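Local coordinates for ParB domain protein nuclease (Sulfolobus solfataricus, PDB 5K5D), which probably takes part in archaeal DNA segregation as a ParB protein with a pNOB8-like ParB-N domain, and may act as a nuclease, at residues F116-Q127 with Y173-D181; W204-Y214 with L244-R252. The protein carries 4 engineered substitutions. One frame throughout, in Å; residues are numbered along the deposited sequence.

Contact 1 of 2, residues F116-Q127 with Y173-D181; sequences FQKIADRIAKMQ and YERILKELD. Engineered in segment 116-127: M126 (natural residue Ile).
A120 and L177 mark the place where helix 109-128 meets helix 170-180, their CA atoms 6.5 Å apart, with the axes of the segments approaching to 9.9 Å at a steep 113°. The small side chain of A120 sits at this crossing. Its CB lies against the CD2 of L177 at 3.7 Å, and I176 drops as a knob into the hole formed by A120, I123, A124 and Q127. The two branches of I176 divide the work: CG2 meets the CG2 of I123, while CD1 runs on to A124 and to the OE1 of Q127.

Toward the N-terminal end of segment 116-127, the ring of F116 reaches across because its CG is anti to the backbone N (chi1 -153°). The CD2 of L177 lies over one face of that ring, 4.0 Å from its centroid, a CH-pi contact offset toward the rim. L180 comes to the edge instead, its CB in the ring plane and 3.7 Å from CE1 of F116, and its CD1 continues to the CG2 of I119. W98, from helix 90-99, stacks on the same phenyl ring.

One polar bond crosses this apolar patch. The OH of Y173 donates to OD1 of D121 at 2.8 Å, meeting the oxygen on its anti side, 34° out of the carboxylate plane. The other oxygen, OD2, forms a salt bridge with R199 of helix 189-201, so both carboxylate oxygens are engaged. The tyrosine hydroxyl is thereby satisfied within a buried interface, and the arginine, by fixing the aspartate, probably helps to position the acceptor that holds the phenol in place.

Contact 2 of 2, residues W204-Y214 with L244-R252; sequences WLLKYVTDQKY and LRDPLITTR
Y208 is the knob of this contact, lodged among R245, D246, I249 and T250 where the axes of 204-210 and 244-250 cross at 57°. With CG beside its backbone N and anti to the carbonyl carbon (chi1 -78°), its ring extends across to the other helix. The CG2 of I249 lies over one face, 4.1 Å from the centroid, while the CD1 of the same isoleucine reaches CE1 of Y208 and continues to the CZ3 of W204 and CD2 of L205. I249 also touches I224 of helix 218-230, so the contact ties helix 203-210 to the Ssol_1539-like second domain.

At the polar end, the OH of Y208 donates to OD1 of D246 at 2.7 Å, nearly in line with the carboxylate C-O bond; carboxylate and ring are turned 64° apart. The NE of R245 also lies near the ring plane, 3.0 Å from the same OH. A bend at chi3 turns the end of this arginine chain, and its CD packs 3.8 Å from the CZ3 of W204.

T250 bridges the two tyrosines. Its CG2 lies 3.5 Å from CD2 of Y208 and sits over a face of Y214, 3.7 Å from the centroid, a second CH-pi contact; K213 CG covers the opposite face of Y214. The threonine methyl is aimed by its OG1, which donates to the backbone O of D246 at 2.9 Å, fixing chi1.

A phenylalanine at Y208 could keep the CH-pi contact with I249 but would probably leave OD1 of D246 without this donor. The contact thus couples a greasy ring face to a charged edge: the carboxylate accepts the phenol's hydrogen bond, and the nearby arginine is likely to help balance its charge.

Contacts 1 and 2 follow one another along the chain, with centres about 23 Å apart. They nevertheless touch through Q117 of helix 109-128, whose OE1 packs 3.2 Å from CD1 of L206 and 3.6 Å from OG1 of T210, both on helix 203-210. Helix 189-201 gives a second connection: its R199 pairs with D121 of contact 1 and also packs against L206. Contact 1 is the more buried, nine of its 14 touching residues being buried against three of eight; its centre lies about 9 Å from the chain centre, that of contact 2 about 16 Å. Together they illustrate how two separate helix pairs, each using a tyrosine hydroxyl bound to an aspartate, are linked through a shared neighbour.

Contact 1 of 2, residues F116-Q127 with Y173-D181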
loop_
_atom_site.group_PDB
_atom_site.type_symbol
_atom_site.label_atom_id
_atom_site.label_comp_id
_atom_site.label_asym_id
_atom_site.label_seq_id
_atom_site.Cartn_x
_atom_site.Cartn_y
_atom_site.Cartn_z
ATOM N N PHE B 116 -0.533 -0.864 1.468
ATOM C CA PHE B 116 -0.834 -2.285 1.428
ATOM C C PHE B 116 -0.428 -2.886 0.088
ATOM O O PHE B 116 0.249 -3.913 0.039
ATOM C CB PHE B 116 -2.322 -2.520 1.673
ATOM C CG PHE B 116 -2.628 -3.859 2.268
ATOM C CD1 PHE B 116 -1.604 -4.685 2.705
ATOM C CD2 PHE B 116 -3.939 -4.297 2.390
ATOM C CE1 PHE B 116 -1.880 -5.921 3.256
ATOM C CE2 PHE B 116 -4.223 -5.536 2.943
ATOM C CZ PHE B 116 -3.192 -6.348 3.376
ATOM N N GLN B 117 -0.846 -2.239 -0.996
ATOM C CA GLN B 117 -0.467 -2.688 -2.329
ATOM C C GLN B 117 1.045 -2.651 -2.536
ATOM O O GLN B 117 1.621 -3.594 -3.077
ATOM C CB GLN B 117 -1.162 -1.858 -3.413
ATOM C CG GLN B 117 -0.702 -2.204 -4.820
ATOM C CD GLN B 117 -1.351 -1.346 -5.882
ATOM O OE1 GLN B 117 -2.440 -0.809 -5.686
ATOM N NE2 GLN B 117 -0.678 -1.207 -7.020
ATOM N N LYS B 118 1.684 -1.563 -2.111
ATOM C CA LYS B 118 3.130 -1.426 -2.268
ATOM C C LYS B 118 3.828 -2.587 -1.591
ATOM O O LYS B 118 4.798 -3.135 -2.109
ATOM C CB LYS B 118 3.634 -0.114 -1.673
ATOM C CG LYS B 118 3.424 1.098 -2.548
ATOM C CD LYS B 118 4.014 2.327 -1.889
ATOM C CE LYS B 118 3.562 3.600 -2.579
ATOM N NZ LYS B 118 4.084 4.810 -1.886
ATOM N N ILE B 119 3.316 -2.960 -0.426
ATOM C CA ILE B 119 3.860 -4.083 0.320
ATOM C C ILE B 119 3.585 -5.409 -0.393
ATOM O O ILE B 119 4.513 -6.159 -0.686
ATOM C CB ILE B 119 3.307 -4.124 1.762
ATOM C CG1 ILE B 119 3.747 -2.874 2.534
ATOM C CG2 ILE B 119 3.776 -5.374 2.481
ATOM C CD1 ILE B 119 5.257 -2.748 2.708
ATOM N N ALA B 120 2.319 -5.684 -0.692
ATOM C CA ALA B 120 1.939 -6.967 -1.287
ATOM C C ALA B 120 2.657 -7.236 -2.613
ATOM O O ALA B 120 3.037 -8.370 -2.903
ATOM C CB ALA B 120 0.427 -7.055 -1.459
ATOM N N ASP B 121 2.833 -6.183 -3.406
ATOM C CA ASP B 121 3.590 -6.248 -4.652
ATOM C C ASP B 121 5.041 -6.655 -4.416
ATOM O O ASP B 121 5.609 -7.407 -5.207
ATOM C CB ASP B 121 3.560 -4.891 -5.368
ATOM C CG ASP B 121 2.248 -4.634 -6.095
ATOM O OD1 ASP B 121 1.248 -5.335 -5.820
ATOM O OD2 ASP B 121 2.217 -3.719 -6.940
ATOM N N ARG B 122 5.642 -6.145 -3.342
ATOM C CA ARG B 122 7.026 -6.482 -3.013
ATOM C C ARG B 122 7.120 -7.947 -2.623
ATOM O O ARG B 122 7.987 -8.679 -3.107
ATOM C CB ARG B 122 7.555 -5.631 -1.857
ATOM C CG ARG B 122 7.466 -4.125 -2.046
ATOM C CD ARG B 122 8.138 -3.664 -3.321
ATOM N NE ARG B 122 8.600 -2.281 -3.210
ATOM C CZ ARG B 122 7.829 -1.209 -3.373
ATOM N NH1 ARG B 122 6.537 -1.348 -3.651
ATOM N NH2 ARG B 122 8.351 0.004 -3.253
ATOM N N ILE B 123 6.221 -8.365 -1.738
ATOM C CA ILE B 123 6.208 -9.737 -1.251
ATOM C C ILE B 123 5.989 -10.726 -2.395
ATOM O O ILE B 123 6.504 -11.844 -2.372
ATOM C CB ILE B 123 5.118 -9.944 -0.177
ATOM C CG1 ILE B 123 5.433 -9.118 1.072
ATOM C CG2 ILE B 123 4.981 -11.417 0.172
ATOM C CD1 ILE B 123 6.699 -9.527 1.767
ATOM N N ALA B 124 5.228 -10.306 -3.400
ATOM C CA ALA B 124 4.943 -11.161 -4.546
ATOM C C ALA B 124 6.215 -11.454 -5.332
ATOM O O ALA B 124 6.468 -12.596 -5.711
ATOM C CB ALA B 124 3.895 -10.521 -5.444
ATOM N N LYS B 125 7.013 -10.417 -5.570
ATOM C CA LYS B 125 8.276 -10.562 -6.281
ATOM C C LYS B 125 9.270 -11.384 -5.463
ATOM O O LYS B 125 10.084 -12.121 -6.017
ATOM C CB LYS B 125 8.868 -9.192 -6.596
ATOM C CG LYS B 125 7.941 -8.268 -7.373
ATOM C CD LYS B 125 8.616 -6.928 -7.606
ATOM C CE LYS B 125 7.752 -5.978 -8.416
ATOM N NZ LYS B 125 8.441 -4.668 -8.591
HETATM N N MSE B 126 9.195 -11.248 -4.143
HETATM C CA MSE B 126 10.050 -12.002 -3.230
HETATM C C MSE B 126 9.743 -13.497 -3.263
HETATM O O MSE B 126 10.559 -14.319 -2.845
HETATM C CB MSE B 126 9.886 -11.483 -1.798
HETATM C CG MSE B 126 10.578 -10.159 -1.515
HETATM SE SE MSE B 126 12.512 -10.341 -1.314
HETATM C CE MSE B 126 13.080 -9.096 -2.707
ATOM N N GLN B 127 8.558 -13.848 -3.750
ATOM C CA GLN B 127 8.145 -15.244 -3.803
ATOM C C GLN B 127 8.310 -15.826 -5.205
ATOM O O GLN B 127 8.404 -17.041 -5.376
ATOM C CB GLN B 127 6.697 -15.387 -3.332
ATOM C CG GLN B 127 6.463 -14.942 -1.896
ATOM C CD GLN B 127 5.005 -15.042 -1.484
ATOM O OE1 GLN B 127 4.136 -15.353 -2.301
ATOM N NE2 GLN B 127 4.729 -14.777 -0.211
ATOM N N TYR B 173 -2.480 -13.278 -5.037
ATOM C CA TYR B 173 -2.364 -11.927 -4.492
ATOM C C TYR B 173 -3.266 -11.740 -3.273
ATOM O O TYR B 173 -2.860 -11.149 -2.274
ATOM C CB TYR B 173 -2.700 -10.877 -5.552
ATOM C CG TYR B 173 -2.254 -9.478 -5.182
ATOM C CD1 TYR B 173 -3.128 -8.581 -4.578
ATOM C CD2 TYR B 173 -0.956 -9.055 -5.437
ATOM C CE1 TYR B 173 -2.718 -7.299 -4.241
ATOM C CE2 TYR B 173 -0.535 -7.780 -5.102
ATOM C CZ TYR B 173 -1.419 -6.908 -4.505
ATOM O OH TYR B 173 -0.994 -5.643 -4.176
ATOM N N GLU B 174 -4.492 -12.243 -3.361
ATOM C CA GLU B 174 -5.434 -12.136 -2.256
ATOM C C GLU B 174 -4.960 -12.917 -1.034
ATOM O O GLU B 174 -5.118 -12.463 0.100
ATOM C CB GLU B 174 -6.819 -12.623 -2.678
ATOM C CG GLU B 174 -7.860 -12.536 -1.581
ATOM C CD GLU B 174 -9.186 -13.141 -1.998
ATOM O OE1 GLU B 174 -9.781 -13.888 -1.191
ATOM O OE2 GLU B 174 -9.631 -12.869 -3.132
ATOM N N ARG B 175 -4.389 -14.094 -1.264
ATOM C CA ARG B 175 -3.908 -14.920 -0.165
ATOM C C ARG B 175 -2.756 -14.209 0.524
ATOM O O ARG B 175 -2.598 -14.285 1.743
ATOM C CB ARG B 175 -3.468 -16.297 -0.666
ATOM C CG ARG B 175 -1.959 -16.485 -0.751
ATOM C CD ARG B 175 -1.594 -17.867 -1.281
ATOM N NE ARG B 175 -2.269 -18.164 -2.542
ATOM C CZ ARG B 175 -1.735 -18.873 -3.531
ATOM N NH1 ARG B 175 -0.506 -19.357 -3.415
ATOM N NH2 ARG B 175 -2.428 -19.095 -4.639
ATOM N N ILE B 176 -1.954 -13.509 -0.272
ATOM C CA ILE B 176 -0.845 -12.729 0.255
ATOM C C ILE B 176 -1.355 -11.628 1.180
ATOM O O ILE B 176 -0.790 -11.391 2.245
ATOM C CB ILE B 176 -0.008 -12.119 -0.877
ATOM C CG1 ILE B 176 0.756 -13.225 -1.608
ATOM C CG2 ILE B 176 0.943 -11.076 -0.329
ATOM C CD1 ILE B 176 1.792 -12.719 -2.577
ATOM N N LEU B 177 -2.434 -10.967 0.768
ATOM C CA LEU B 177 -3.069 -9.946 1.588
ATOM C C LEU B 177 -3.484 -10.517 2.932
ATOM O O LEU B 177 -3.190 -9.938 3.981
ATOM C CB LEU B 177 -4.299 -9.378 0.885
ATOM C CG LEU B 177 -4.046 -8.732 -0.472
ATOM C CD1 LEU B 177 -5.351 -8.218 -1.074
ATOM C CD2 LEU B 177 -3.025 -7.618 -0.325
ATOM N N LYS B 178 -4.178 -11.652 2.898
ATOM C CA LYS B 178 -4.655 -12.281 4.123
ATOM C C LYS B 178 -3.500 -12.557 5.078
ATOM O O LYS B 178 -3.592 -12.273 6.270
ATOM C CB LYS B 178 -5.440 -13.561 3.820
ATOM C CG LYS B 178 -6.840 -13.310 3.279
ATOM C CD LYS B 178 -7.659 -14.593 3.209
ATOM C CE LYS B 178 -6.996 -15.630 2.309
ATOM N NZ LYS B 178 -7.833 -16.856 2.140
ATOM N N GLU B 179 -2.406 -13.091 4.546
ATOM C CA GLU B 179 -1.223 -13.372 5.355
ATOM C C GLU B 179 -0.736 -12.133 6.100
ATOM O O GLU B 179 -0.290 -12.222 7.243
ATOM C CB GLU B 179 -0.099 -13.927 4.481
ATOM C CG GLU B 179 -0.419 -15.268 3.846
ATOM C CD GLU B 179 0.607 -15.676 2.810
ATOM O OE1 GLU B 179 1.412 -14.811 2.401
ATOM O OE2 GLU B 179 0.610 -16.856 2.404
ATOM N N LEU B 180 -0.826 -10.980 5.440
ATOM C CA LEU B 180 -0.341 -9.719 5.993
ATOM C C LEU B 180 -1.325 -9.076 6.964
ATOM O O LEU B 180 -0.977 -8.133 7.678
ATOM C CB LEU B 180 -0.044 -8.737 4.862
ATOM C CG LEU B 180 1.214 -9.001 4.040
ATOM C CD1 LEU B 180 1.253 -8.077 2.829
ATOM C CD2 LEU B 180 2.448 -8.816 4.911
ATOM N N ASP B 181 -2.552 -9.582 6.984
ATOM C CA ASP B 181 -3.611 -8.999 7.795
ATOM C C ASP B 181 -4.665 -10.054 8.113
ATOM O O ASP B 181 -5.817 -9.938 7.700
ATOM C CB ASP B 181 -4.245 -7.821 7.051
ATOM C CG ASP B 181 -5.328 -7.127 7.859
ATOM O OD1 ASP B 181 -5.150 -6.956 9.084
ATOM O OD2 ASP B 181 -6.360 -6.756 7.263
#

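Contact 2 of 2, residues W204-Y214 with L244-R252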
loop_
_atom_site.group_PDB
_atom_site.type_symbol
_atom_site.label_atom_id
_atom_site.label_comp_id
_atom_site.label_asym_id
_atom_site.label_seq_id
_atom_site.Cartn_x
_atom_site.Cartn_y
_atom_site.Cartn_z
ATOM N N TRP B 204 -5.343 0.076 -13.639
ATOM C CA TRP B 204 -5.587 1.478 -13.953
ATOM C C TRP B 204 -6.731 2.031 -13.118
ATOM O O TRP B 204 -6.807 3.236 -12.865
ATOM C CB TRP B 204 -5.938 1.629 -15.431
ATOM C CG TRP B 204 -7.142 0.817 -15.813
ATOM C CD1 TRP B 204 -7.159 -0.493 -16.193
ATOM C CD2 TRP B 204 -8.505 1.255 -15.832
ATOM N NE1 TRP B 204 -8.445 -0.894 -16.453
ATOM C CE2 TRP B 204 -9.293 0.163 -16.235
ATOM C CE3 TRP B 204 -9.134 2.472 -15.550
ATOM C CZ2 TRP B 204 -10.674 0.242 -16.366
ATOM C CZ3 TRP B 204 -10.505 2.549 -15.677
ATOM C CH2 TRP B 204 -11.260 1.443 -16.082
ATOM N N LEU B 205 -7.630 1.144 -12.708
ATOM C CA LEU B 205 -8.784 1.539 -11.911
ATOM C C LEU B 205 -8.409 1.638 -10.434
ATOM O O LEU B 205 -8.879 2.525 -9.720
ATOM C CB LEU B 205 -9.932 0.548 -12.113
ATOM C CG LEU B 205 -11.333 0.921 -11.622
ATOM C CD1 LEU B 205 -11.472 0.675 -10.131
ATOM C CD2 LEU B 205 -11.663 2.364 -11.983
ATOM N N LEU B 206 -7.552 0.728 -9.979
ATOM C CA LEU B 206 -7.101 0.745 -8.591
ATOM C C LEU B 206 -6.313 2.019 -8.302
ATOM O O LEU B 206 -6.426 2.595 -7.220
ATOM C CB LEU B 206 -6.240 -0.483 -8.286
ATOM C CG LEU B 206 -6.439 -1.171 -6.930
ATOM C CD1 LEU B 206 -5.219 -2.005 -6.582
ATOM C CD2 LEU B 206 -6.731 -0.173 -5.817
ATOM N N LYS B 207 -5.527 2.458 -9.282
ATOM C CA LYS B 207 -4.698 3.654 -9.139
ATOM C C LYS B 207 -5.498 4.875 -8.687
ATOM O O LYS B 207 -4.948 5.777 -8.059
ATOM C CB LYS B 207 -3.966 3.977 -10.450
ATOM C CG LYS B 207 -2.720 3.141 -10.721
ATOM C CD LYS B 207 -1.884 3.776 -11.831
ATOM C CE LYS B 207 -0.670 2.936 -12.202
ATOM N NZ LYS B 207 -1.057 1.676 -12.891
ATOM N N TYR B 208 -6.787 4.909 -9.020
ATOM C CA TYR B 208 -7.652 6.015 -8.616
ATOM C C TYR B 208 -7.884 6.000 -7.110
ATOM O O TYR B 208 -7.987 7.050 -6.475
ATOM C CB TYR B 208 -8.992 5.962 -9.357
ATOM C CG TYR B 208 -8.942 6.466 -10.785
ATOM C CD1 TYR B 208 -9.053 5.591 -11.857
ATOM C CD2 TYR B 208 -8.788 7.817 -11.058
ATOM C CE1 TYR B 208 -9.011 6.048 -13.160
ATOM C CE2 TYR B 208 -8.742 8.285 -12.360
ATOM C CZ TYR B 208 -8.859 7.396 -13.405
ATOM O OH TYR B 208 -8.816 7.858 -14.699
ATOM N N VAL B 209 -7.966 4.799 -6.547
ATOM C CA VAL B 209 -8.107 4.626 -5.106
ATOM C C VAL B 209 -6.786 4.900 -4.400
ATOM O O VAL B 209 -6.753 5.324 -3.245
ATOM C CB VAL B 209 -8.530 3.189 -4.755
ATOM C CG1 VAL B 209 -8.606 3.016 -3.248
ATOM C CG2 VAL B 209 -9.855 2.843 -5.409
ATOM N N THR B 210 -5.696 4.643 -5.112
ATOM C CA THR B 210 -4.356 4.745 -4.554
ATOM C C THR B 210 -3.804 6.156 -4.695
ATOM O O THR B 210 -3.080 6.639 -3.827
ATOM C CB THR B 210 -3.407 3.754 -5.246
ATOM O OG1 THR B 210 -3.697 2.431 -4.785
ATOM C CG2 THR B 210 -1.959 4.087 -4.932
ATOM N N ASP B 211 -4.160 6.814 -5.792
ATOM C CA ASP B 211 -3.660 8.146 -6.084
ATOM C C ASP B 211 -4.044 9.137 -4.993
ATOM O O ASP B 211 -5.221 9.314 -4.677
ATOM C CB ASP B 211 -4.176 8.624 -7.438
ATOM C CG ASP B 211 -3.363 9.768 -7.995
ATOM O OD1 ASP B 211 -2.725 10.479 -7.192
ATOM O OD2 ASP B 211 -3.360 9.954 -9.230
ATOM N N GLN B 212 -3.033 9.776 -4.419
ATOM C CA GLN B 212 -3.237 10.776 -3.378
ATOM C C GLN B 212 -4.129 11.913 -3.865
ATOM O O GLN B 212 -4.831 12.546 -3.078
ATOM C CB GLN B 212 -1.886 11.337 -2.937
ATOM C CG GLN B 212 -0.976 11.711 -4.098
ATOM C CD GLN B 212 -0.525 13.156 -4.045
ATOM O OE1 GLN B 212 -0.964 13.924 -3.187
ATOM N NE2 GLN B 212 0.359 13.535 -4.964
ATOM N N LYS B 213 -4.094 12.161 -5.170
ATOM C CA LYS B 213 -4.854 13.249 -5.772
ATOM C C LYS B 213 -6.355 13.003 -5.710
ATOM O O LYS B 213 -7.139 13.946 -5.615
ATOM C CB LYS B 213 -4.419 13.462 -7.226
ATOM C CG LYS B 213 -5.070 14.658 -7.905
ATOM C CD LYS B 213 -4.900 15.924 -7.072
ATOM C CE LYS B 213 -4.955 17.182 -7.932
ATOM N NZ LYS B 213 -3.737 17.329 -8.778
ATOM N N TYR B 214 -6.755 11.736 -5.754
ATOM C CA TYR B 214 -8.170 11.406 -5.877
ATOM C C TYR B 214 -8.739 10.701 -4.651
ATOM O O TYR B 214 -9.817 11.050 -4.175
ATOM C CB TYR B 214 -8.420 10.568 -7.134
ATOM C CG TYR B 214 -7.845 11.170 -8.398
ATOM C CD1 TYR B 214 -6.839 10.518 -9.101
ATOM C CD2 TYR B 214 -8.299 12.391 -8.883
ATOM C CE1 TYR B 214 -6.308 11.058 -10.256
ATOM C CE2 TYR B 214 -7.775 12.941 -10.042
ATOM C CZ TYR B 214 -6.776 12.271 -10.722
ATOM O OH TYR B 214 -6.242 12.812 -11.873
ATOM N N LEU B 244 -11.629 12.490 -20.240
ATOM C CA LEU B 244 -12.987 12.010 -20.043
ATOM C C LEU B 244 -13.071 11.007 -18.898
ATOM O O LEU B 244 -14.024 11.026 -18.121
ATOM C CB LEU B 244 -13.521 11.388 -21.334
ATOM C CG LEU B 244 -13.597 12.356 -22.516
ATOM C CD1 LEU B 244 -13.968 11.628 -23.806
ATOM C CD2 LEU B 244 -14.583 13.472 -22.217
ATOM N N ARG B 245 -12.070 10.139 -18.791
ATOM C CA ARG B 245 -12.078 9.076 -17.784
ATOM C C ARG B 245 -11.896 9.601 -16.360
ATOM O O ARG B 245 -12.535 9.120 -15.427
ATOM C CB ARG B 245 -11.005 8.033 -18.095
ATOM C CG ARG B 245 -11.000 6.839 -17.149
ATOM C CD ARG B 245 -9.910 5.832 -17.522
ATOM N NE ARG B 245 -8.567 6.325 -17.224
ATOM C CZ ARG B 245 -7.796 6.975 -18.091
ATOM N NH1 ARG B 245 -8.233 7.210 -19.318
ATOM N NH2 ARG B 245 -6.587 7.390 -17.734
ATOM N N ASP B 246 -11.023 10.589 -16.197
ATOM C CA ASP B 246 -10.762 11.143 -14.875
ATOM C C ASP B 246 -12.027 11.713 -14.225
ATOM O O ASP B 246 -12.384 11.311 -13.117
ATOM C CB ASP B 246 -9.648 12.193 -14.936
ATOM C CG ASP B 246 -8.352 11.633 -15.490
ATOM O OD1 ASP B 246 -8.069 10.437 -15.260
ATOM O OD2 ASP B 246 -7.615 12.385 -16.160
ATOM N N PRO B 247 -12.718 12.638 -14.916
ATOM C CA PRO B 247 -13.906 13.260 -14.316
ATOM C C PRO B 247 -15.036 12.257 -14.105
ATOM O O PRO B 247 -15.793 12.359 -13.135
ATOM C CB PRO B 247 -14.311 14.317 -15.350
ATOM C CG PRO B 247 -13.751 13.828 -16.633
ATOM C CD PRO B 247 -12.471 13.127 -16.283
ATOM N N LEU B 248 -15.136 11.292 -15.009
ATOM C CA LEU B 248 -16.178 10.274 -14.937
ATOM C C LEU B 248 -16.019 9.379 -13.710
ATOM O O LEU B 248 -16.981 8.773 -13.249
ATOM C CB LEU B 248 -16.147 9.416 -16.202
ATOM C CG LEU B 248 -17.450 8.724 -16.596
ATOM C CD1 LEU B 248 -18.463 9.754 -17.074
ATOM C CD2 LEU B 248 -17.189 7.692 -17.678
ATOM N N ILE B 249 -14.800 9.297 -13.185
ATOM C CA ILE B 249 -14.500 8.357 -12.107
ATOM C C ILE B 249 -14.197 9.029 -10.773
ATOM O O ILE B 249 -14.660 8.580 -9.722
ATOM C CB ILE B 249 -13.319 7.437 -12.487
ATOM C CG1 ILE B 249 -13.700 6.549 -13.672
ATOM C CG2 ILE B 249 -12.899 6.587 -11.302
ATOM C CD1 ILE B 249 -12.565 5.687 -14.175
ATOM N N THR B 250 -13.413 10.101 -10.817
ATOM C CA THR B 250 -12.936 10.741 -9.600
ATOM C C THR B 250 -13.981 11.662 -9.006
ATOM O O THR B 250 -13.791 12.225 -7.927
ATOM C CB THR B 250 -11.676 11.546 -9.866
ATOM O OG1 THR B 250 -12.003 12.700 -10.651
ATOM C CG2 THR B 250 -10.666 10.687 -10.605
ATOM N N THR B 251 -15.089 11.817 -9.717
ATOM C CA THR B 251 -16.158 12.681 -9.250
ATOM C C THR B 251 -17.431 11.884 -9.001
ATOM O O THR B 251 -17.706 10.894 -9.688
ATOM C CB THR B 251 -16.441 13.816 -10.253
ATOM O OG1 THR B 251 -15.252 14.595 -10.439
ATOM C CG2 THR B 251 -17.543 14.717 -9.734
ATOM N N ARG B 252 -18.197 12.312 -8.003
ATOM C CA ARG B 252 -19.500 11.720 -7.739
ATOM C C ARG B 252 -20.440 11.964 -8.919
ATOM O O ARG B 252 -21.233 11.096 -9.285
ATOM C CB ARG B 252 -20.104 12.299 -6.460
ATOM C CG ARG B 252 -21.472 11.732 -6.120
ATOM C CD ARG B 252 -22.068 12.388 -4.884
ATOM N NE ARG B 252 -23.369 11.812 -4.556
ATOM C CZ ARG B 252 -24.516 12.197 -5.105
ATOM N NH1 ARG B 252 -25.653 11.614 -4.748
ATOM N NH2 ARG B 252 -24.526 13.165 -6.011
#